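Local coordinates for protein glycerophosphodiester phosphodiesterase (Cytophaga hutchinsonii ATCC 33406, PDB 3CH0) that belongs to the glycerophosphodiester phosphodiesterase family and is probably an enzyme built on a TIM-barrel fold, at residues A[12-17]-A[39-44]; A[132-137]-A[170-175]; A[176-181]-A[208-213]; A[193-198]-A[215-220]. One frame throughout, in Å; residues are numbered along the deposited sequence.

Interaction 1. Residues A[12-17]-A[39-44]; sequences QGHRGC and TLEFDL
Gly13 takes its place in the sheet beside Thr39 and Glu41: its N-H goes to Thr39 O at 3.0 Å, and its own carbonyl O receives Glu41 N, also at 3.0 Å. These two bonds end the parallel pairing, because the chain then folds into a type II turn from Gly13 to Gly16. Glycine suits both ends of the turn: the Gly16 carbonyl fills the space beside the CA of Gly13, while Gly16 itself has a positive phi. Glu41 holds the turn with two acceptors. Its backbone O takes Gly16 N (3.1 Å), and its carboxylate, swung back by a bend at chi2 (-74°), meets Arg15 N with OE1 at 2.9 Å, nearly along the C-O bond. The same OE1 lies 3.2 Å from His14 CD2.

Asp43 faces Arg15 by charge alone, OD2 to NE 3.5 Å, with the guanidinium and carboxylate planes 71° apart. The NE hydrogen is instead taken by water 1, 2.9 Å away, which also lies within bonding distance of Glu41 OE1 and Asp43 OD2. Gln12 runs alongside Thr39, CD packing on CG2 at 3.7 Å.

Several polar ends have a further partner outside: Gln12 OE1 in Asn134, Thr39 OG1 in Asp10, Glu41 OE2 in Gln174, and Asp43 OD2 in Asn24. His14 ND1 is hydrogen-bonded to Asp264 and Arg15 NH1 forms a salt bridge with Glu23; both residues also bind a citric acid molecule. The pair belongs to a beta-alpha-beta unit, with helices 26-35 and 117-127 packed on Leu40 and strand 132-137 next in the sheet.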
# COMPACT_ATOMS: atom_id res chain seq x y z
N GLN A 12 -7.25 -6.50 -4.00
CA GLN A 12 -6.52 -5.71 -3.02
C GLN A 12 -7.27 -4.41 -2.72
O GLN A 12 -7.54 -3.62 -3.63
CB GLN A 12 -5.08 -5.34 -3.42
CG GLN A 12 -4.27 -6.54 -3.84
CD GLN A 12 -2.77 -6.34 -3.60
OE1 GLN A 12 -2.34 -5.27 -3.15
NE2 GLN A 12 -1.99 -7.36 -3.89
N GLY A 13 -7.57 -4.17 -1.46
CA GLY A 13 -8.15 -2.90 -1.03
C GLY A 13 -7.07 -1.86 -0.84
O GLY A 13 -6.24 -2.00 0.05
N HIS A 14 -7.03 -0.85 -1.73
CA HIS A 14 -5.98 0.17 -1.74
C HIS A 14 -6.10 1.04 -0.48
O HIS A 14 -7.16 1.68 -0.29
CB HIS A 14 -6.10 1.05 -3.01
CG HIS A 14 -4.98 2.02 -3.24
ND1 HIS A 14 -5.21 3.37 -3.47
CD2 HIS A 14 -3.64 1.84 -3.29
CE1 HIS A 14 -4.03 3.96 -3.70
NE2 HIS A 14 -3.08 3.05 -3.61
N ARG A 15 -5.10 1.05 0.37
CA ARG A 15 -5.18 1.75 1.65
C ARG A 15 -6.38 1.33 2.43
O ARG A 15 -7.05 2.10 3.10
CB ARG A 15 -5.12 3.28 1.46
CG ARG A 15 -3.98 3.74 0.49
CD ARG A 15 -3.78 5.23 0.35
NE ARG A 15 -2.93 5.46 -0.81
CZ ARG A 15 -2.79 6.62 -1.39
NH1 ARG A 15 -3.22 7.75 -0.82
NH2 ARG A 15 -2.12 6.66 -2.52
N GLY A 16 -6.62 0.03 2.33
CA GLY A 16 -7.81 -0.61 2.93
C GLY A 16 -8.96 -0.38 1.97
O GLY A 16 -9.41 -1.28 1.28
N CYS A 17 -9.45 0.85 1.88
CA CYS A 17 -10.50 1.17 0.92
C CYS A 17 -10.69 2.69 0.87
O CYS A 17 -11.73 3.21 1.22
CB CYS A 17 -11.84 0.46 1.21
SG CYS A 17 -12.48 0.72 2.86
N THR A 39 -6.63 -9.14 0.04
CA THR A 39 -5.41 -8.48 0.53
C THR A 39 -5.72 -7.06 0.98
O THR A 39 -6.46 -6.32 0.28
CB THR A 39 -4.41 -8.41 -0.62
OG1 THR A 39 -4.13 -9.75 -1.08
CG2 THR A 39 -3.05 -7.75 -0.24
N LEU A 40 -5.16 -6.72 2.13
CA LEU A 40 -5.15 -5.32 2.57
C LEU A 40 -3.86 -4.73 2.00
O LEU A 40 -2.78 -5.24 2.28
CB LEU A 40 -5.12 -5.24 4.07
CG LEU A 40 -6.26 -5.97 4.82
CD1 LEU A 40 -6.04 -5.86 6.34
CD2 LEU A 40 -7.59 -5.35 4.42
N GLU A 41 -3.99 -3.65 1.26
CA GLU A 41 -2.89 -2.90 0.70
C GLU A 41 -2.70 -1.61 1.53
O GLU A 41 -3.67 -0.96 1.97
CB GLU A 41 -3.13 -2.60 -0.78
CG GLU A 41 -1.95 -1.97 -1.53
CD GLU A 41 -1.70 -0.51 -1.22
OE1 GLU A 41 -2.58 0.25 -0.74
OE2 GLU A 41 -0.57 -0.03 -1.52
N PHE A 42 -1.46 -1.23 1.82
CA PHE A 42 -1.24 -0.10 2.71
C PHE A 42 0.22 0.32 2.62
O PHE A 42 1.03 -0.33 2.00
CB PHE A 42 -1.58 -0.46 4.17
CG PHE A 42 -0.91 -1.72 4.62
CD1 PHE A 42 -1.49 -2.95 4.39
CD2 PHE A 42 0.34 -1.69 5.27
CE1 PHE A 42 -0.87 -4.12 4.72
CE2 PHE A 42 0.99 -2.86 5.60
CZ PHE A 42 0.39 -4.07 5.34
N ASP A 43 0.53 1.44 3.26
CA ASP A 43 1.80 2.15 3.16
C ASP A 43 2.39 2.30 4.53
O ASP A 43 1.66 2.47 5.51
CB ASP A 43 1.48 3.51 2.62
CG ASP A 43 0.69 3.46 1.35
OD1 ASP A 43 1.24 2.94 0.37
OD2 ASP A 43 -0.44 4.01 1.25
N LEU A 44 3.73 2.22 4.62
CA LEU A 44 4.44 2.25 5.88
C LEU A 44 5.54 3.29 5.91
O LEU A 44 6.31 3.45 4.93
CB LEU A 44 5.06 0.89 6.21
CG LEU A 44 4.12 -0.33 6.16
CD1 LEU A 44 4.85 -1.67 6.26
CD2 LEU A 44 3.08 -0.19 7.27
O HOH W 1 -1.46 2.94 -1.08

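Interaction 2. Residues A[132-137]-A[170-175]; sequences QYNGEI and RFTLQS. With EDO (1,2-ethanediol), chain O.
Parallel neighbours in a beta-alpha-beta unit, the strands carrying Tyr133 and Phe171 are joined by helix 151-164. Tyr133 N gives its hydrogen to Arg170 O (2.9 Å), and the ladder continues through Thr172, Gly135 and Gln174 to Ile137. One rung is skewed: Gln174 N meets Gly135 O at 2.9 Å from 39° above the carbonyl plane.

Phe171 and Leu173 pack on helix 151-164; Tyr133, on the same face, lies beside Phe42 with its OH bonded to Glu125. The Phe171 ring reaches across to Tyr133 CB (CD2 to CB 3.4 Å), but the two rings are slid so far apart, with centroids 5.8 Å from each other, that they barely overlap. Glycine suits position 135 because the Phe171 ring lies too close for a side chain. Farther along, Leu173 CD2 packs on Ile137 CG1 at 3.7 Å, and Ser175 OG donates to Ile137 O, 3.0 Å away.

Amides meet on the opposite face. Gln174, its CG lodged between backbone N and carbonyl carbon (chi1 59°), crosses Asn134 at about a right angle, so that Asn134 OD1 sits 3.2 Å from Gln174 CD. Water 3 joins the pair, accepting from Asn134 ND2 and donating to Gln174 OE1 (2.7 Å). Glu136, on this face too, forms a salt bridge with Lys138 and a hydrogen bond to the citric acid. Such parallel beta-alpha-beta pairing is the repeating element of a TIM barrel.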
# COMPACT_ATOMS: atom_id res chain seq x y z
N GLN A 132 -4.36 -11.57 3.42
CA GLN A 132 -3.03 -11.26 2.95
C GLN A 132 -2.78 -9.74 3.06
O GLN A 132 -3.73 -8.94 3.18
CB GLN A 132 -2.84 -11.79 1.51
CG GLN A 132 -2.81 -13.29 1.48
CD GLN A 132 -2.84 -13.88 0.12
OE1 GLN A 132 -3.90 -14.34 -0.35
NE2 GLN A 132 -1.71 -13.90 -0.55
N TYR A 133 -1.49 -9.37 3.03
CA TYR A 133 -1.04 -8.03 3.23
C TYR A 133 -0.11 -7.65 2.06
O TYR A 133 0.72 -8.45 1.66
CB TYR A 133 -0.22 -7.97 4.51
CG TYR A 133 -0.92 -8.39 5.75
CD1 TYR A 133 -0.97 -9.74 6.14
CD2 TYR A 133 -1.52 -7.46 6.58
CE1 TYR A 133 -1.63 -10.12 7.30
CE2 TYR A 133 -2.12 -7.81 7.78
CZ TYR A 133 -2.23 -9.16 8.11
OH TYR A 133 -2.86 -9.46 9.32
N ASN A 134 -0.22 -6.40 1.62
CA ASN A 134 0.70 -5.84 0.65
C ASN A 134 1.10 -4.50 1.20
O ASN A 134 0.34 -3.50 1.11
CB ASN A 134 0.01 -5.73 -0.70
CG ASN A 134 0.96 -5.31 -1.80
OD1 ASN A 134 2.19 -5.20 -1.54
ND2 ASN A 134 0.42 -4.93 -2.96
N GLY A 135 2.29 -4.45 1.82
CA GLY A 135 2.75 -3.26 2.51
C GLY A 135 3.87 -2.56 1.79
O GLY A 135 4.86 -3.19 1.47
N GLU A 136 3.69 -1.25 1.62
CA GLU A 136 4.63 -0.43 0.83
C GLU A 136 5.62 0.27 1.70
O GLU A 136 5.26 1.03 2.59
CB GLU A 136 3.88 0.59 -0.06
CG GLU A 136 4.84 1.35 -1.03
CD GLU A 136 4.18 2.19 -2.05
OE1 GLU A 136 2.96 2.10 -2.26
OE2 GLU A 136 4.95 3.03 -2.65
N ILE A 137 6.91 0.03 1.47
CA ILE A 137 7.96 0.85 2.04
C ILE A 137 8.11 2.14 1.29
O ILE A 137 8.57 2.13 0.15
CB ILE A 137 9.31 0.06 2.19
CG1 ILE A 137 9.08 -0.99 3.30
CG2 ILE A 137 10.49 0.96 2.56
CD1 ILE A 137 10.32 -1.59 3.97
N ARG A 170 1.95 -14.72 4.36
CA ARG A 170 0.80 -13.99 3.83
C ARG A 170 1.12 -12.50 3.55
O ARG A 170 0.22 -11.70 3.41
CB ARG A 170 -0.41 -14.11 4.77
CG ARG A 170 -1.04 -15.48 4.64
CD ARG A 170 -2.22 -15.72 5.54
NE ARG A 170 -1.82 -15.82 6.92
CZ ARG A 170 -2.13 -14.98 7.90
NH1 ARG A 170 -2.90 -13.90 7.72
NH2 ARG A 170 -1.70 -15.22 9.13
N PHE A 171 2.42 -12.19 3.50
CA PHE A 171 2.89 -10.84 3.39
C PHE A 171 3.64 -10.62 2.09
O PHE A 171 4.51 -11.40 1.71
CB PHE A 171 3.83 -10.45 4.53
CG PHE A 171 3.80 -8.97 4.79
CD1 PHE A 171 4.60 -8.11 4.03
CD2 PHE A 171 2.93 -8.41 5.72
CE1 PHE A 171 4.48 -6.69 4.21
CE2 PHE A 171 2.87 -7.04 5.89
CZ PHE A 171 3.64 -6.21 5.15
N THR A 172 3.29 -9.54 1.38
CA THR A 172 4.12 -9.04 0.27
C THR A 172 4.60 -7.66 0.59
O THR A 172 3.82 -6.85 1.07
CB THR A 172 3.30 -8.98 -1.05
OG1 THR A 172 2.76 -10.29 -1.31
CG2 THR A 172 4.14 -8.51 -2.24
N LEU A 173 5.89 -7.41 0.37
CA LEU A 173 6.51 -6.12 0.63
C LEU A 173 6.67 -5.47 -0.75
O LEU A 173 7.30 -6.03 -1.64
CB LEU A 173 7.89 -6.28 1.30
CG LEU A 173 8.55 -5.04 1.86
CD1 LEU A 173 8.98 -4.07 0.74
CD2 LEU A 173 7.70 -4.38 3.00
N GLN A 174 6.06 -4.30 -0.91
CA GLN A 174 6.10 -3.60 -2.19
C GLN A 174 6.87 -2.32 -2.05
O GLN A 174 6.94 -1.72 -0.99
CB GLN A 174 4.72 -3.29 -2.75
CG GLN A 174 3.89 -2.44 -1.83
CD GLN A 174 2.46 -2.13 -2.29
OE1 GLN A 174 2.17 -2.08 -3.49
NE2 GLN A 174 1.59 -1.76 -1.31
N SER A 175 7.55 -1.92 -3.13
CA SER A 175 8.21 -0.63 -3.11
C SER A 175 8.53 -0.16 -4.51
O SER A 175 8.76 -0.96 -5.41
CB SER A 175 9.51 -0.64 -2.28
OG SER A 175 9.98 0.66 -2.00
C1 EDO O . -2.72 -14.23 -4.50
O1 EDO O . -1.84 -14.09 -3.37
C2 EDO O . -4.19 -14.40 -4.10
O2 EDO O . -4.34 -15.50 -3.18
O HOH W 2 0.47 -10.70 0.07
O HOH W 3 2.07 -4.02 -5.41

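Interaction 3. Residues A[176-181]-A[208-213]; sequences FDVRAL and EKLSFT. With EDO (1,2-ethanediol), chain F; EDO (1,2-ethanediol), chain R.
Val178 and Leu210 meet in the outer layer of the TIM barrel, where the first turn of helix 178-187 rests against the loop that follows helix 203-207. Leu210 CD2 is the point of contact: it lies 3.8 Å from Val178 CG1 and 4.1 Å from Leu181 CB, thus touching residues one turn apart on the helix. Branched aliphatic side chains suit such a place, since their methyl groups make the apolar contact between helix and loop. Val178 CG1 can face the loop because it stands beside the backbone N and anti to the carbonyl carbon.

Phe212 widens the contact. Its CG sits between backbone N and carbonyl carbon (chi1 65°), which carries the ring back toward the helix until CZ lies 3.7 Å from Leu181 O. The approach is oblique, a packing contact.

Further out, the Phe212 ring stacks with that of His185, one turn along from Leu181, and Ser211 OG is hydrogen-bonded to Glu182. Tyr195 of the adjoining strand touches both Leu181 and Lys209. A 1,2-ethanediol (chain R) donates through O2 to Glu208 O.

The helix begins after Asp177, its N-cap. Aspartate suits that position because its short carboxylate can turn back to an N-H of the first turn, and Asp177 OD1 accepts from Arg179 N, 3.1 Å away. The Arg179 guanidinium grips the same carboxylate in a salt bridge, side-on and nearly in plane, with NE on OD1 at 3.1 Å and NH2 on OD2 at 2.9 Å.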
# COMPACT_ATOMS: atom_id res chain seq x y z
N PHE A 176 8.56 1.17 -4.67
CA PHE A 176 9.16 1.77 -5.85
C PHE A 176 10.68 1.79 -5.76
O PHE A 176 11.37 2.03 -6.80
CB PHE A 176 8.72 3.22 -6.01
CG PHE A 176 7.34 3.40 -6.52
CD1 PHE A 176 7.06 3.31 -7.87
CD2 PHE A 176 6.32 3.70 -5.68
CE1 PHE A 176 5.78 3.47 -8.34
CE2 PHE A 176 5.04 3.89 -6.17
CZ PHE A 176 4.77 3.73 -7.50
N ASP A 177 11.20 1.73 -4.53
CA ASP A 177 12.63 1.99 -4.24
C ASP A 177 13.36 0.69 -4.45
O ASP A 177 13.26 -0.21 -3.63
CB ASP A 177 12.79 2.48 -2.80
CG ASP A 177 14.18 2.97 -2.49
OD1 ASP A 177 15.12 2.71 -3.28
OD2 ASP A 177 14.31 3.61 -1.45
N VAL A 178 14.09 0.55 -5.58
CA VAL A 178 14.85 -0.66 -5.85
C VAL A 178 15.81 -1.04 -4.73
O VAL A 178 16.10 -2.19 -4.51
CB VAL A 178 15.54 -0.59 -7.22
CG1 VAL A 178 14.50 -0.61 -8.34
CG2 VAL A 178 16.49 0.62 -7.32
N ARG A 179 16.29 -0.06 -3.97
CA ARG A 179 17.22 -0.33 -2.88
C ARG A 179 16.53 -1.12 -1.80
O ARG A 179 17.14 -1.99 -1.14
CB ARG A 179 17.70 0.97 -2.25
CG ARG A 179 18.40 1.98 -3.22
CD ARG A 179 18.78 3.27 -2.52
NE ARG A 179 17.60 3.86 -1.85
CZ ARG A 179 17.64 4.71 -0.84
NH1 ARG A 179 18.80 5.14 -0.36
NH2 ARG A 179 16.51 5.11 -0.26
N ALA A 180 15.28 -0.76 -1.48
CA ALA A 180 14.53 -1.48 -0.45
C ALA A 180 14.25 -2.92 -0.96
O ALA A 180 14.37 -3.90 -0.21
CB ALA A 180 13.20 -0.77 -0.14
N LEU A 181 13.92 -3.09 -2.26
CA LEU A 181 13.70 -4.44 -2.80
C LEU A 181 14.97 -5.31 -2.74
O LEU A 181 14.93 -6.47 -2.39
CB LEU A 181 13.09 -4.37 -4.18
CG LEU A 181 11.78 -3.62 -4.30
CD1 LEU A 181 11.40 -3.44 -5.78
CD2 LEU A 181 10.70 -4.33 -3.47
N GLU A 208 15.54 -4.83 -15.63
CA GLU A 208 16.99 -4.73 -15.52
C GLU A 208 17.46 -3.84 -14.38
O GLU A 208 18.64 -3.88 -13.99
CB GLU A 208 17.61 -4.28 -16.86
CG GLU A 208 17.60 -5.39 -17.87
CD GLU A 208 17.99 -4.97 -19.28
OE1 GLU A 208 18.24 -3.76 -19.51
OE2 GLU A 208 18.04 -5.89 -20.12
N LYS A 209 16.54 -3.08 -13.78
CA LYS A 209 16.83 -2.23 -12.63
C LYS A 209 16.96 -3.03 -11.32
O LYS A 209 17.45 -2.48 -10.32
CB LYS A 209 15.76 -1.14 -12.48
CG LYS A 209 15.70 -0.26 -13.72
CD LYS A 209 14.57 0.74 -13.67
CE LYS A 209 14.48 1.52 -14.98
NZ LYS A 209 13.30 2.44 -14.92
N LEU A 210 16.59 -4.31 -11.35
CA LEU A 210 16.72 -5.21 -10.19
C LEU A 210 17.65 -6.35 -10.56
O LEU A 210 17.75 -6.71 -11.73
CB LEU A 210 15.37 -5.83 -9.80
CG LEU A 210 14.34 -4.87 -9.18
CD1 LEU A 210 13.00 -5.60 -9.03
CD2 LEU A 210 14.81 -4.32 -7.88
N SER A 211 18.31 -6.93 -9.56
CA SER A 211 19.20 -8.06 -9.76
C SER A 211 18.52 -9.44 -9.72
O SER A 211 19.18 -10.48 -9.86
CB SER A 211 20.29 -8.02 -8.67
OG SER A 211 19.75 -8.44 -7.41
N PHE A 212 17.20 -9.45 -9.56
CA PHE A 212 16.44 -10.67 -9.37
C PHE A 212 15.04 -10.39 -9.90
O PHE A 212 14.64 -9.23 -10.15
CB PHE A 212 16.37 -11.02 -7.88
CG PHE A 212 15.62 -10.01 -7.08
CD1 PHE A 212 16.22 -8.85 -6.67
CD2 PHE A 212 14.29 -10.26 -6.72
CE1 PHE A 212 15.48 -7.89 -5.97
CE2 PHE A 212 13.57 -9.31 -5.98
CZ PHE A 212 14.18 -8.14 -5.61
N THR A 213 14.29 -11.46 -10.03
CA THR A 213 12.91 -11.39 -10.52
C THR A 213 12.01 -11.43 -9.28
O THR A 213 11.97 -12.42 -8.56
CB THR A 213 12.57 -12.58 -11.44
OG1 THR A 213 13.48 -12.55 -12.54
CG2 THR A 213 11.14 -12.47 -11.95
C1 EDO F . 17.40 -10.70 -13.60
O1 EDO F . 16.80 -11.61 -12.67
C2 EDO F . 17.19 -9.27 -13.12
O2 EDO F . 17.61 -8.27 -14.07
C1 EDO R . 20.65 -4.48 -10.87
O1 EDO R . 21.67 -5.45 -11.13
C2 EDO R . 21.17 -3.06 -11.06
O2 EDO R . 20.81 -2.56 -12.36

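Interaction 4. Residues A[193-198]-A[215-220]; sequences LSYLVE and AVYSPD. With EDO (1,2-ethanediol), chain D; EDO (1,2-ethanediol), chain E.
Tyr195 and Tyr217 belong to adjacent parallel strands of the TIM barrel, the two ends of a beta-alpha-beta unit whose connection includes helix 203-207. Five backbone bonds run between the strands, from Val216 N to Leu193 O through to Asp220 N to Val197 O (3.0 Å, nearly straight on to the carbonyl).

Both tyrosines are on the helix-facing side of the sheet, Tyr217 against helix 203-207 and Tyr195 against helix 178-187. They point the same way, but their planes stand 75° apart; Tyr195 CD2 comes within 3.9 Å of Tyr217 CE1. Val197 fits against both rings. Its CG2 lies over the centre of one Tyr195 face, 3.6 Å above the plane, and 3.8 Å from Tyr217 CE1. The phenol suits Tyr195 because its OH reaches a hydrogen-bonding partner on helix 203-207, Gln206 O.

The other face is lined by Ser194, Val216, Leu196 and Ser218. Small serines allow tight packing here, with Ser194 OG 3.2 Å from Ser218 CB and Leu196 CD2 3.5 Å from Ser218 OG. The Ser218 hydroxyl is also hydrogen-bonded to Ile240 O. Water 3 bridges the two serines, 2.7 Å from Ser194 OG and donating to Ser218 OG at 2.8 Å.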
# COMPACT_ATOMS: atom_id res chain seq x y z
N LEU A 193 8.14 -10.16 -2.77
CA LEU A 193 8.29 -8.76 -3.11
C LEU A 193 7.45 -8.41 -4.32
O LEU A 193 7.33 -9.18 -5.28
CB LEU A 193 9.75 -8.44 -3.35
CG LEU A 193 10.71 -8.74 -2.22
CD1 LEU A 193 12.14 -8.35 -2.63
CD2 LEU A 193 10.30 -8.00 -0.93
N SER A 194 6.93 -7.18 -4.29
CA SER A 194 6.30 -6.57 -5.40
C SER A 194 7.02 -5.29 -5.84
O SER A 194 7.30 -4.37 -5.04
CB SER A 194 4.86 -6.21 -5.02
OG SER A 194 4.24 -5.44 -6.09
N TYR A 195 7.32 -5.24 -7.15
CA TYR A 195 8.01 -4.14 -7.74
C TYR A 195 7.02 -3.15 -8.37
O TYR A 195 6.33 -3.44 -9.35
CB TYR A 195 8.90 -4.74 -8.84
CG TYR A 195 9.72 -3.82 -9.68
CD1 TYR A 195 10.26 -2.65 -9.15
CD2 TYR A 195 10.12 -4.22 -10.95
CE1 TYR A 195 11.10 -1.83 -9.93
CE2 TYR A 195 10.93 -3.45 -11.72
CZ TYR A 195 11.44 -2.27 -11.22
OH TYR A 195 12.30 -1.44 -11.94
N LEU A 196 6.93 -2.00 -7.72
CA LEU A 196 6.09 -0.91 -8.16
C LEU A 196 6.82 -0.11 -9.23
O LEU A 196 7.97 0.28 -9.06
CB LEU A 196 5.71 0.01 -7.01
CG LEU A 196 4.77 -0.56 -5.98
CD1 LEU A 196 4.70 0.26 -4.68
CD2 LEU A 196 3.38 -0.66 -6.63
N VAL A 197 6.10 0.13 -10.33
CA VAL A 197 6.63 0.82 -11.50
C VAL A 197 5.65 1.88 -11.96
O VAL A 197 4.48 1.63 -12.16
CB VAL A 197 6.93 -0.17 -12.66
CG1 VAL A 197 7.30 0.66 -13.95
CG2 VAL A 197 8.00 -1.14 -12.18
N GLU A 198 6.18 3.08 -12.15
CA GLU A 198 5.34 4.19 -12.71
C GLU A 198 5.98 4.97 -13.87
O GLU A 198 5.41 5.96 -14.29
CB GLU A 198 4.89 5.14 -11.60
CG GLU A 198 5.94 5.93 -10.97
CD GLU A 198 5.40 6.88 -9.91
OE1 GLU A 198 4.15 7.06 -9.83
OE2 GLU A 198 6.25 7.43 -9.19
N ALA A 215 8.37 -11.43 -7.04
CA ALA A 215 7.14 -12.18 -7.15
C ALA A 215 6.02 -11.52 -8.00
O ALA A 215 5.26 -12.21 -8.72
CB ALA A 215 6.57 -12.51 -5.77
N VAL A 216 5.91 -10.20 -7.84
CA VAL A 216 4.82 -9.43 -8.41
C VAL A 216 5.42 -8.26 -9.17
O VAL A 216 6.34 -7.62 -8.66
CB VAL A 216 3.82 -8.96 -7.34
CG1 VAL A 216 2.75 -8.06 -7.90
CG2 VAL A 216 3.20 -10.15 -6.62
N TYR A 217 4.89 -8.02 -10.37
CA TYR A 217 5.15 -6.82 -11.11
C TYR A 217 3.88 -5.97 -10.95
O TYR A 217 2.77 -6.42 -11.25
CB TYR A 217 5.41 -7.15 -12.58
CG TYR A 217 5.89 -6.00 -13.39
CD1 TYR A 217 7.20 -5.51 -13.26
CD2 TYR A 217 5.05 -5.36 -14.26
CE1 TYR A 217 7.66 -4.43 -13.97
CE2 TYR A 217 5.49 -4.29 -14.97
CZ TYR A 217 6.81 -3.84 -14.86
OH TYR A 217 7.32 -2.75 -15.56
N SER A 218 4.04 -4.74 -10.47
CA SER A 218 2.88 -3.93 -10.05
C SER A 218 3.02 -2.53 -10.68
O SER A 218 3.47 -1.59 -10.02
CB SER A 218 2.81 -3.88 -8.52
OG SER A 218 1.62 -3.27 -8.08
N PRO A 219 2.61 -2.38 -11.96
CA PRO A 219 2.69 -1.12 -12.68
C PRO A 219 1.41 -0.28 -12.61
O PRO A 219 0.34 -0.81 -12.41
CB PRO A 219 2.86 -1.61 -14.12
CG PRO A 219 1.95 -2.81 -14.16
CD PRO A 219 2.10 -3.47 -12.82
N ASP A 220 1.62 1.03 -12.76
CA ASP A 220 0.52 1.96 -13.05
C ASP A 220 -0.28 1.36 -14.20
O ASP A 220 0.30 0.92 -15.23
CB ASP A 220 1.16 3.28 -13.43
CG ASP A 220 0.18 4.41 -13.58
OD1 ASP A 220 -0.87 4.21 -14.15
OD2 ASP A 220 0.54 5.56 -13.24
C1 EDO D . 2.60 6.24 -15.94
O1 EDO D . 3.87 6.75 -16.37
C2 EDO D . 1.67 7.39 -15.63
O2 EDO D . 0.31 7.02 -15.45
C1 EDO E . -3.51 4.71 -12.12
O1 EDO E . -3.60 5.12 -10.76
C2 EDO E . -3.63 5.91 -13.06
O2 EDO E . -2.37 6.52 -13.29
O HOH W 4 9.77 -12.07 -4.33
O HOH W 3 2.07 -4.02 -5.41
O HOH W 5 1.68 7.22 -11.69

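Overall arrangement
Interactions 1, 2 and 4 are successive parts of one curved sheet. Strand 39-46 pairs with 132-137, so interactions 1 and 2, with centres about 9 Å apart, touch directly, and two side-chain hydrogen bonds also join them. Strand 171-175 pairs in turn with 192-197, through Leu173 O and Ser194 N, and water 3 is shared by interactions 2 and 4. The citric acid, consistent with a pocket at the barrel mouth, is approached by His14 and Arg15, by Glu136 and by Leu196. Interaction 3 lies outside, its centre about 17 Å from the centre of the chain, yet Leu181 packs on Leu193 of interaction 4 and, CD1 to Ser175 O 3.6 Å, on interaction 2.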